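PA4485 (Pseudomonas aeruginosa, PDB 4AVR) is probably a lytic transglycosylase of the RlpA family, cleaving peptidoglycan glycan strands with a preference for naked strands that lack stem peptides. Local coordinates at residues R34-G39 against V55-R60; E5-G10 against R65-D70; V42-L47 against A87-E92. One frame throughout, in Å; residues are numbered along the deposited sequence. Where two conformers were deposited one is given.

Contact 1: R34-G39 against V55-R60; sequences RTLPFG and VRINDR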
loop_
_atom_site.group_PDB
_atom_site.type_symbol
_atom_site.label_atom_id
_atom_site.label_comp_id
_atom_site.label_asym_id
_atom_site.label_seq_id
_atom_site.Cartn_x
_atom_site.Cartn_y
_atom_site.Cartn_z
ATOM N N ARG A 34 8.245 5.571 14.106
ATOM C CA ARG A 34 9.332 6.557 14.008
ATOM C C ARG A 34 10.490 6.323 14.958
ATOM O O ARG A 34 11.619 6.685 14.644
ATOM C CB ARG A 34 8.802 7.961 14.230
ATOM C CG ARG A 34 8.013 8.512 13.059
ATOM C CD ARG A 34 7.407 9.833 13.448
ATOM N NE ARG A 34 6.519 10.371 12.425
ATOM C CZ ARG A 34 5.263 9.985 12.233
ATOM N NH1 ARG A 34 4.740 9.036 13.010
ATOM N NH2 ARG A 34 4.529 10.546 11.277
ATOM N N THR A 35 10.212 5.764 16.129
ATOM C CA THR A 35 11.228 5.736 17.194
ATOM C C THR A 35 11.425 4.412 17.927
ATOM O O THR A 35 12.495 4.218 18.513
ATOM C CB THR A 35 10.948 6.821 18.259
ATOM O OG1 THR A 35 9.659 6.593 18.850
ATOM C CG2 THR A 35 11.020 8.214 17.653
ATOM N N LEU A 36 10.450 3.511 17.931
ATOM C CA LEU A 36 10.621 2.274 18.697
ATOM C C LEU A 36 11.796 1.464 18.145
ATOM O O LEU A 36 12.029 1.433 16.931
ATOM C CB LEU A 36 9.347 1.422 18.671
ATOM C CG LEU A 36 8.277 1.877 19.648
ATOM C CD1 LEU A 36 6.930 1.256 19.273
ATOM C CD2 LEU A 36 8.653 1.561 21.092
ATOM N N PRO A 37 12.558 0.806 19.025
ATOM C CA PRO A 37 13.664 -0.008 18.531
ATOM C C PRO A 37 13.208 -1.128 17.589
ATOM O O PRO A 37 12.124 -1.683 17.768
ATOM C CB PRO A 37 14.266 -0.614 19.808
ATOM C CG PRO A 37 13.775 0.250 20.912
ATOM C CD PRO A 37 12.435 0.751 20.491
ATOM N N PHE A 38 14.022 -1.448 16.595
ATOM C CA PHE A 38 13.720 -2.568 15.723
ATOM C C PHE A 38 13.610 -3.850 16.544
ATOM O O PHE A 38 14.459 -4.135 17.388
ATOM C CB PHE A 38 14.771 -2.716 14.622
ATOM C CG PHE A 38 14.884 -1.534 13.702
ATOM C CD1 PHE A 38 13.758 -0.927 13.168
ATOM C CD2 PHE A 38 16.127 -1.034 13.335
ATOM C CE1 PHE A 38 13.870 0.156 12.316
ATOM C CE2 PHE A 38 16.259 0.042 12.484
ATOM C CZ PHE A 38 15.126 0.634 11.968
ATOM N N GLY A 39 12.540 -4.595 16.296
ATOM C CA GLY A 39 12.251 -5.803 17.036
ATOM C C GLY A 39 11.221 -5.611 18.133
ATOM O O GLY A 39 10.699 -6.589 18.662
ATOM N N VAL A 55 2.351 -6.638 16.264
ATOM C CA VAL A 55 3.344 -6.493 15.199
ATOM C C VAL A 55 4.720 -6.248 15.792
ATOM O O VAL A 55 4.863 -5.878 16.958
ATOM C CB VAL A 55 2.981 -5.349 14.228
ATOM C CG1 VAL A 55 1.696 -5.664 13.462
ATOM C CG2 VAL A 55 2.895 -4.011 14.961
ATOM N N ARG A 56 5.728 -6.495 14.958
ATOM C CA ARG A 56 7.133 -6.288 15.290
ATOM C C ARG A 56 7.655 -5.129 14.444
ATOM O O ARG A 56 7.467 -5.114 13.223
ATOM C CB ARG A 56 7.868 -7.596 14.925
ATOM C CG ARG A 56 9.366 -7.618 15.063
ATOM C CD ARG A 56 9.886 -9.018 14.755
ATOM N NE ARG A 56 9.620 -9.501 13.385
ATOM C CZ ARG A 56 10.403 -9.252 12.340
ATOM N NH1 ARG A 56 11.505 -8.520 12.471
ATOM N NH2 ARG A 56 10.100 -9.751 11.154
ATOM N N ILE A 57 8.331 -4.157 15.060
ATOM C CA ILE A 57 8.831 -2.984 14.348
ATOM C C ILE A 57 10.082 -3.356 13.537
ATOM O O ILE A 57 11.056 -3.878 14.087
ATOM C CB ILE A 57 9.152 -1.815 15.312
ATOM C CG1 ILE A 57 7.900 -1.454 16.140
ATOM C CG2 ILE A 57 9.720 -0.623 14.547
ATOM C CD1 ILE A 57 6.649 -1.155 15.320
ATOM N N ASN A 58 10.052 -3.076 12.244
ATOM C CA ASN A 58 11.218 -3.320 11.385
ATOM C C ASN A 58 11.476 -2.209 10.375
ATOM O O ASN A 58 12.257 -2.407 9.459
ATOM C CB ASN A 58 11.143 -4.700 10.698
ATOM C CG ASN A 58 10.203 -4.706 9.523
ATOM O OD1 ASN A 58 9.415 -3.779 9.351
ATOM N ND2 ASN A 58 10.289 -5.751 8.691
ATOM N N ASP A 59 10.853 -1.044 10.538
ATOM C CA ASP A 59 11.004 0.013 9.549
ATOM C C ASP A 59 10.733 1.370 10.180
ATOM O O ASP A 59 10.177 1.455 11.278
ATOM C CB ASP A 59 10.056 -0.233 8.362
ATOM C CG ASP A 59 10.519 0.402 7.051
ATOM O OD1 ASP A 59 11.604 1.015 6.983
ATOM O OD2 ASP A 59 9.771 0.260 6.057
ATOM N N ARG A 60 11.141 2.408 9.457
ATOM C CA ARG A 60 10.884 3.789 9.797
ATOM C C ARG A 60 9.817 4.359 8.875
ATOM O O ARG A 60 9.204 3.647 8.087
ATOM C CB ARG A 60 12.206 4.590 9.776
ATOM C CG ARG A 60 13.228 4.088 10.787
ATOM C CD ARG A 60 12.730 4.253 12.208
ATOM N NE ARG A 60 13.645 3.669 13.181
ATOM C CZ ARG A 60 13.256 3.061 14.306
ATOM N NH1 ARG A 60 11.965 2.958 14.612
ATOM N NH2 ARG A 60 14.150 2.525 15.133
#
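The guanidinium of Arg60 lies flat against the ring of Phe38, their centres 4.2 Å apart and their planes 22° from parallel, while its outer edge meets the backbone carbonyl of Leu36. The two side chains arrive from opposite directions. CE1 of Phe38 sits over the middle of the guanidinium, so that the guanidinium in turn is displaced toward the rim of the ring. Beyond the stack, NH1 and NH2 of Arg60 both donate to the single oxygen of Leu36, with NH1 to O at 2.8 Å and NH2 to O at 3.0 Å. That oxygen lies in the guanidinium plane, but the NH2 bond reaches it from above the carbonyl plane. A bend in the Arg60 chain at chi2 (-63°) turns the group back over residues 34-38, and its CD passes the Arg34 carbonyl oxygen at 3.6 Å.

Further along, strand 52-59 takes hold of the segment through the backbone: Gly39 N donates to Ile57 O over 2.8 Å, nearly straight and in the carbonyl plane. Ile57 O also receives a CA-H contact from Phe38 and lies near the ring plane at its edge. Gly39 has a backbone conformation (phi 99°) that would jam a CB against the preceding carbonyl. On the inner side, CB of Leu36 meets CG1 of Ile57.

NH1 also bonds to His33 O. NH1 and NH2 of Arg60 are thus spent on backbone oxygens, and one face of the guanidinium on the Phe38 ring, a cation-pi arrangement that ties the loop after strand 30-32 to the chain around the Arg60 end of segment 55-60.

Contact 2: E5-G10 against R65-D70; sequences EASYYG and RGRIID
In the conformer of Arg67 given here, one of two deposited, Glu5 and Arg67 meet in a side-on salt bridge in which NE and NH2 of the arginine both point at one carboxylate oxygen. NE lies 2.7 Å from Glu5 OE1 and approaches nearly along the C-O axis; NH2 is 3.1 Å from Glu5 OE1, on its syn side. The carboxylate and guanidinium are only 20° from coplanar. Arg67 starts out extended and bends at chi3 (-55°), which swings NE back to the acid. On the same face of the sheet, Ser7 donates its hydroxyl to Asp70, OG to OD1 at 2.6 Å, from above the carboxylate plane. A chi1 of 77° sets this OG between the serine's own backbone N and carbonyl carbon, facing the aspartate. Tyr9 adds the edge of its ring, CE1 at 3.6 Å from Asp70 O.

Behind these groups are two parallel strands. Glu5 N donates to Gly66 O, Ile68 N to Glu5 O, and Ser7 N to Ile69 O. Glu5 pairs with Arg67 but Ala6 with Ile69, the one-residue slip of a beta bulge, which leaves Ile68 without a partner in the register. On the other face, Ala6 CB packs on Ile69 CG2 at 3.8 Å.

A second shell fixes the polar ends. Asp70 OD2 forms a salt bridge with Arg12 of the second subunit, and Tyr9 OH is held by Asp59. Strand 2-8 lies between strands 67-71 and 87-93, and strand 67-71 between 2-8 and 30-32, within the sheet of a domain assigned to the double-psi beta-barrel clan; Ala6, Ile68 and Ile69 all pack on Val89 of strand 87-93.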
loop_
_atom_site.group_PDB
_atom_site.type_symbol
_atom_site.label_atom_id
_atom_site.label_comp_id
_atom_site.label_asym_id
_atom_site.label_seq_id
_atom_site.Cartn_x
_atom_site.Cartn_y
_atom_site.Cartn_z
ATOM N N GLU A 5 -3.295 7.539 13.414
ATOM C CA GLU A 5 -3.757 6.810 12.245
ATOM C C GLU A 5 -2.796 5.680 11.911
ATOM O O GLU A 5 -1.574 5.868 11.954
ATOM C CB GLU A 5 -3.906 7.758 11.047
ATOM C CG GLU A 5 -4.370 7.118 9.746
ATOM C CD GLU A 5 -4.333 8.098 8.577
ATOM O OE1 GLU A 5 -3.238 8.403 8.060
ATOM O OE2 GLU A 5 -5.413 8.555 8.168
ATOM N N ALA A 6 -3.338 4.528 11.547
ATOM C CA ALA A 6 -2.572 3.421 10.952
ATOM C C ALA A 6 -2.864 3.365 9.464
ATOM O O ALA A 6 -3.984 3.615 9.021
ATOM C CB ALA A 6 -2.936 2.078 11.571
ATOM N N SER A 7 -1.842 2.973 8.709
ATOM C CA SER A 7 -1.954 2.662 7.288
ATOM C C SER A 7 -1.380 1.275 7.051
ATOM O O SER A 7 -0.849 0.665 7.971
ATOM C CB SER A 7 -1.149 3.667 6.465
ATOM O OG SER A 7 0.232 3.353 6.537
ATOM N N TYR A 8 -1.440 0.808 5.799
ATOM C CA TYR A 8 -0.730 -0.411 5.435
ATOM C C TYR A 8 0.059 -0.234 4.153
ATOM O O TYR A 8 -0.268 0.578 3.283
ATOM C CB TYR A 8 -1.632 -1.643 5.396
ATOM C CG TYR A 8 -2.682 -1.744 4.315
ATOM C CD1 TYR A 8 -2.407 -2.349 3.099
ATOM C CD2 TYR A 8 -3.985 -1.322 4.556
ATOM C CE1 TYR A 8 -3.408 -2.525 2.140
ATOM C CE2 TYR A 8 -4.996 -1.495 3.638
ATOM C CZ TYR A 8 -4.698 -2.085 2.430
ATOM O OH TYR A 8 -5.700 -2.282 1.499
ATOM N N TYR A 9 1.147 -0.987 4.070
ATOM C CA TYR A 9 2.036 -0.947 2.914
ATOM C C TYR A 9 1.362 -1.493 1.655
ATOM O O TYR A 9 0.670 -2.499 1.685
ATOM C CB TYR A 9 3.240 -1.841 3.143
ATOM C CG TYR A 9 4.315 -1.395 4.113
ATOM C CD1 TYR A 9 4.096 -1.402 5.479
ATOM C CD2 TYR A 9 5.586 -1.048 3.666
ATOM C CE1 TYR A 9 5.100 -1.071 6.368
ATOM C CE2 TYR A 9 6.598 -0.729 4.553
ATOM C CZ TYR A 9 6.348 -0.741 5.905
ATOM O OH TYR A 9 7.344 -0.443 6.808
ATOM N N GLY A 10 1.655 -0.862 0.533
ATOM C CA GLY A 10 1.357 -1.468 -0.756
ATOM C C GLY A 10 2.320 -2.586 -1.098
ATOM O O GLY A 10 3.484 -2.604 -0.671
ATOM N N ARG A 65 2.258 13.636 9.399
ATOM C CA ARG A 65 1.772 14.057 10.713
ATOM C C ARG A 65 0.399 13.425 10.935
ATOM O O ARG A 65 -0.445 13.412 10.029
ATOM C CB ARG A 65 1.574 15.573 10.790
ATOM C CG ARG A 65 2.823 16.433 10.659
ATOM C CD ARG A 65 2.435 17.907 10.564
ATOM N NE ARG A 65 1.762 18.223 9.301
ATOM C CZ ARG A 65 1.149 19.377 9.021
ATOM N NH1 ARG A 65 1.097 20.361 9.916
ATOM N NH2 ARG A 65 0.576 19.551 7.833
ATOM N N GLY A 66 0.201 12.886 12.129
ATOM C CA GLY A 66 -1.044 12.230 12.468
ATOM C C GLY A 66 -1.062 10.734 12.228
ATOM O O GLY A 66 -1.956 10.053 12.725
ATOM N N ARG A 67 -0.092 10.236 11.459
ATOM C CA ARG A 67 0.037 8.803 11.185
ATOM C C ARG A 67 1.084 8.247 12.148
ATOM O O ARG A 67 2.210 8.729 12.182
ATOM C CB ARG A 67 0.403 8.564 9.702
ATOM C CG ARG A 67 0.289 7.100 9.235
ATOM C CD ARG A 67 0.290 6.965 7.716
ATOM N NE ARG A 67 -0.758 7.768 7.095
ATOM C CZ ARG A 67 -0.661 8.361 5.904
ATOM N NH1 ARG A 67 0.455 8.274 5.178
ATOM N NH2 ARG A 67 -1.681 9.104 5.470
ATOM N N ILE A 68 0.706 7.230 12.932
ATOM C CA ILE A 68 1.563 6.689 13.980
ATOM C C ILE A 68 2.245 5.377 13.603
ATOM O O ILE A 68 3.319 5.092 14.119
ATOM C CB ILE A 68 0.754 6.538 15.301
ATOM C CG1 ILE A 68 1.685 6.360 16.504
ATOM C CG2 ILE A 68 -0.288 5.432 15.237
ATOM C CD1 ILE A 68 0.960 6.478 17.831
ATOM N N ILE A 69 1.638 4.578 12.731
ATOM C CA ILE A 69 2.193 3.263 12.415
ATOM C C ILE A 69 1.736 2.847 11.031
ATOM O O ILE A 69 0.627 3.163 10.627
ATOM C CB ILE A 69 1.787 2.239 13.505
ATOM C CG1 ILE A 69 2.632 0.964 13.468
ATOM C CG2 ILE A 69 0.289 1.946 13.491
ATOM C CD1 ILE A 69 2.537 0.144 14.739
ATOM N N ASP A 70 2.614 2.162 10.297
ATOM C CA ASP A 70 2.274 1.548 9.019
ATOM C C ASP A 70 2.483 0.052 9.159
ATOM O O ASP A 70 3.565 -0.361 9.552
ATOM C CB ASP A 70 3.181 2.068 7.894
ATOM C CG ASP A 70 3.159 3.593 7.744
ATOM O OD1 ASP A 70 2.136 4.247 8.053
ATOM O OD2 ASP A 70 4.187 4.144 7.311
#

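Contact 3: V42-L47 against A87-E92; sequences VRVTNL and APVRIE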
loop_
_atom_site.group_PDB
_atom_site.type_symbol
_atom_site.label_atom_id
_atom_site.label_comp_id
_atom_site.label_asym_id
_atom_site.label_seq_id
_atom_site.Cartn_x
_atom_site.Cartn_y
_atom_site.Cartn_z
ATOM N N VAL A 42 4.488 -4.582 19.492
ATOM C CA VAL A 42 3.478 -3.577 19.732
ATOM C C VAL A 42 2.097 -4.170 19.492
ATOM O O VAL A 42 1.850 -4.738 18.426
ATOM C CB VAL A 42 3.694 -2.397 18.762
ATOM C CG1 VAL A 42 2.657 -1.301 18.967
ATOM C CG2 VAL A 42 5.109 -1.826 18.896
ATOM N N ARG A 43 1.198 -4.038 20.471
ATOM C CA ARG A 43 -0.205 -4.376 20.260
ATOM C C ARG A 43 -0.919 -3.182 19.633
ATOM O O ARG A 43 -0.907 -2.084 20.187
ATOM C CB ARG A 43 -0.904 -4.781 21.550
ATOM C CG ARG A 43 -2.346 -5.229 21.304
ATOM C CD ARG A 43 -2.966 -5.925 22.512
ATOM N NE ARG A 43 -2.529 -7.330 22.534
ATOM C CZ ARG A 43 -1.836 -7.955 23.490
ATOM N NH1 ARG A 43 -1.491 -7.358 24.634
ATOM N NH2 ARG A 43 -1.511 -9.234 23.300
ATOM N N VAL A 44 -1.540 -3.424 18.487
ATOM C CA VAL A 44 -2.270 -2.413 17.742
ATOM C C VAL A 44 -3.753 -2.774 17.800
ATOM O O VAL A 44 -4.118 -3.894 17.461
ATOM C CB VAL A 44 -1.808 -2.388 16.273
ATOM C CG1 VAL A 44 -2.536 -1.300 15.507
ATOM C CG2 VAL A 44 -0.303 -2.214 16.195
ATOM N N THR A 45 -4.590 -1.825 18.220
ATOM C CA THR A 45 -6.032 -2.027 18.279
ATOM C C THR A 45 -6.697 -1.038 17.337
ATOM O O THR A 45 -6.513 0.170 17.461
ATOM C CB THR A 45 -6.568 -1.810 19.702
ATOM O OG1 THR A 45 -5.910 -2.695 20.602
ATOM C CG2 THR A 45 -8.078 -2.040 19.770
ATOM N N ASN A 46 -7.470 -1.555 16.390
ATOM C CA ASN A 46 -8.276 -0.744 15.499
ATOM C C ASN A 46 -9.468 -0.217 16.292
ATOM O O ASN A 46 -10.301 -0.992 16.756
ATOM C CB ASN A 46 -8.735 -1.590 14.304
ATOM C CG ASN A 46 -9.535 -0.812 13.284
ATOM O OD1 ASN A 46 -10.136 0.210 13.587
ATOM N ND2 ASN A 46 -9.565 -1.312 12.052
ATOM N N LEU A 47 -9.527 1.091 16.489
ATOM C CA LEU A 47 -10.570 1.669 17.332
ATOM C C LEU A 47 -11.938 1.669 16.665
ATOM O O LEU A 47 -12.953 1.838 17.343
ATOM C CB LEU A 47 -10.165 3.057 17.799
ATOM C CG LEU A 47 -8.944 3.033 18.725
ATOM C CD1 LEU A 47 -8.255 4.398 18.788
ATOM C CD2 LEU A 47 -9.360 2.595 20.108
ATOM N N ALA A 87 -7.107 3.544 9.558
ATOM C CA ALA A 87 -7.976 3.432 10.719
ATOM C C ALA A 87 -7.315 4.133 11.881
ATOM O O ALA A 87 -6.101 4.121 11.997
ATOM C CB ALA A 87 -8.212 1.969 11.078
ATOM N N PRO A 88 -8.115 4.686 12.802
ATOM C CA PRO A 88 -7.558 5.142 14.073
ATOM C C PRO A 88 -7.174 3.939 14.912
ATOM O O PRO A 88 -7.961 2.993 15.035
ATOM C CB PRO A 88 -8.731 5.899 14.708
ATOM C CG PRO A 88 -9.949 5.202 14.165
ATOM C CD PRO A 88 -9.592 4.736 12.780
ATOM N N VAL A 89 -5.986 3.971 15.511
ATOM C CA VAL A 89 -5.517 2.879 16.325
ATOM C C VAL A 89 -4.971 3.366 17.657
ATOM O O VAL A 89 -4.470 4.478 17.798
ATOM C CB VAL A 89 -4.424 2.009 15.630
ATOM C CG1 VAL A 89 -4.974 1.353 14.378
ATOM C CG2 VAL A 89 -3.171 2.813 15.334
ATOM N N ARG A 90 -5.062 2.468 18.628
ATOM C CA ARG A 90 -4.264 2.553 19.853
ATOM C C ARG A 90 -3.054 1.637 19.657
ATOM O O ARG A 90 -3.171 0.567 19.048
ATOM C CB ARG A 90 -5.064 2.044 21.064
ATOM C CG ARG A 90 -4.674 2.686 22.388
ATOM C CD ARG A 90 -5.307 4.053 22.497
ATOM N NE ARG A 90 -4.998 4.792 23.718
ATOM C CZ ARG A 90 -5.561 4.582 24.902
ATOM N NH1 ARG A 90 -6.445 3.612 25.077
ATOM N NH2 ARG A 90 -5.234 5.363 25.931
ATOM N N ILE A 91 -1.900 2.065 20.143
ATOM C CA ILE A 91 -0.729 1.204 20.191
ATOM C C ILE A 91 -0.204 1.118 21.610
ATOM O O ILE A 91 -0.281 2.069 22.395
ATOM C CB ILE A 91 0.390 1.632 19.213
ATOM C CG1 ILE A 91 1.040 2.963 19.586
ATOM C CG2 ILE A 91 -0.138 1.646 17.786
ATOM C CD1 ILE A 91 2.292 3.271 18.777
ATOM N N GLU A 92 0.326 -0.050 21.944
ATOM C CA GLU A 92 0.948 -0.265 23.229
ATOM C C GLU A 92 2.191 -1.113 23.038
ATOM O O GLU A 92 2.099 -2.239 22.561
ATOM C CB GLU A 92 -0.017 -0.982 24.159
ATOM C CG GLU A 92 0.552 -1.182 25.549
ATOM C CD GLU A 92 -0.319 -2.034 26.446
ATOM O OE1 GLU A 92 -1.452 -2.385 26.065
ATOM O OE2 GLU A 92 0.128 -2.355 27.560
HETATM O O HOH W 1 -1.862 -5.293 26.073
#
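Val44 packs against both Val89 and Ile91 on the buried face of an antiparallel pair, whereas the charged ends of Arg43 and Glu92 on the other face do not touch directly. The tight side is a run of branched side chains. CG1 of Val44 rests on CG1 of Val89 at 3.8 Å, the two crossing at a slant, while Val44 and Ile91 lie side by side and point the same way. Val42 turns its CG1 away from its own backbone N (chi1 -180°), which brings this methyl within 3.7 Å of Ile91 CB. At the far end the side-chain amide of Asn46 rests against Ala87, OD1 lying 3.6 Å from its CB; this amide also bonds through OD1 to Asp48 N and through ND2 to Leu79 O, so its buried polar atoms are satisfied.

Regular backbone bonds join the strands. Arg43 with Glu92 and Thr45 with Arg90 are hydrogen-bonded pairs, each with two N-H to O bonds; Val44 with Ile91 and Asn46 with Val89 are non-hydrogen-bonded pairs. Leu47 N adds a bond to Pro88 O just past strand 41-46, and Leu47 CD1 reaches over the backbone to within 3.6 Å of Val89 C.

The outer face is looser. Arg43 NH1 and Glu92 OE1 are 5.2 Å apart, opposite charges without direct contact. A water lies between them, donating to Glu92 OE1 at 2.9 Å; its bond from Arg43 NH1 is unusually short and so doubtful. Nearby, the Arg90 side chain leads away from strand 41-46.

Strand 41-46 pairs on its other edge with strand 52-59, and strand 87-93 with strand 2-8; Val44 and Val89 both reach Ile69 of strand 67-71.

In the fold
The three contacts show how chemistry follows position within one closed run of strands. Contact 2 is the most buried; contacts 1 and 3 are both partly buried, and contact 1 has the larger share of exposed residues. Strands 2-8 and 87-93 join contacts 2 and 3 through the Ala6 N to Ala87 O bond, and Ile68 of strand 67-71 packs on Ile91. Strands 41-46 and 52-59 join contacts 3 and 1, where Val42 N meets Val55 O. Contact 3 is mainly backbone ladder and aliphatic packing and touches no second subunit, whereas contacts 1 and 2 both do; contact 1 relies on an arginine against a ring and a backbone carbonyl, contact 2 on an arginine-carboxylate pair and a serine-aspartate bond.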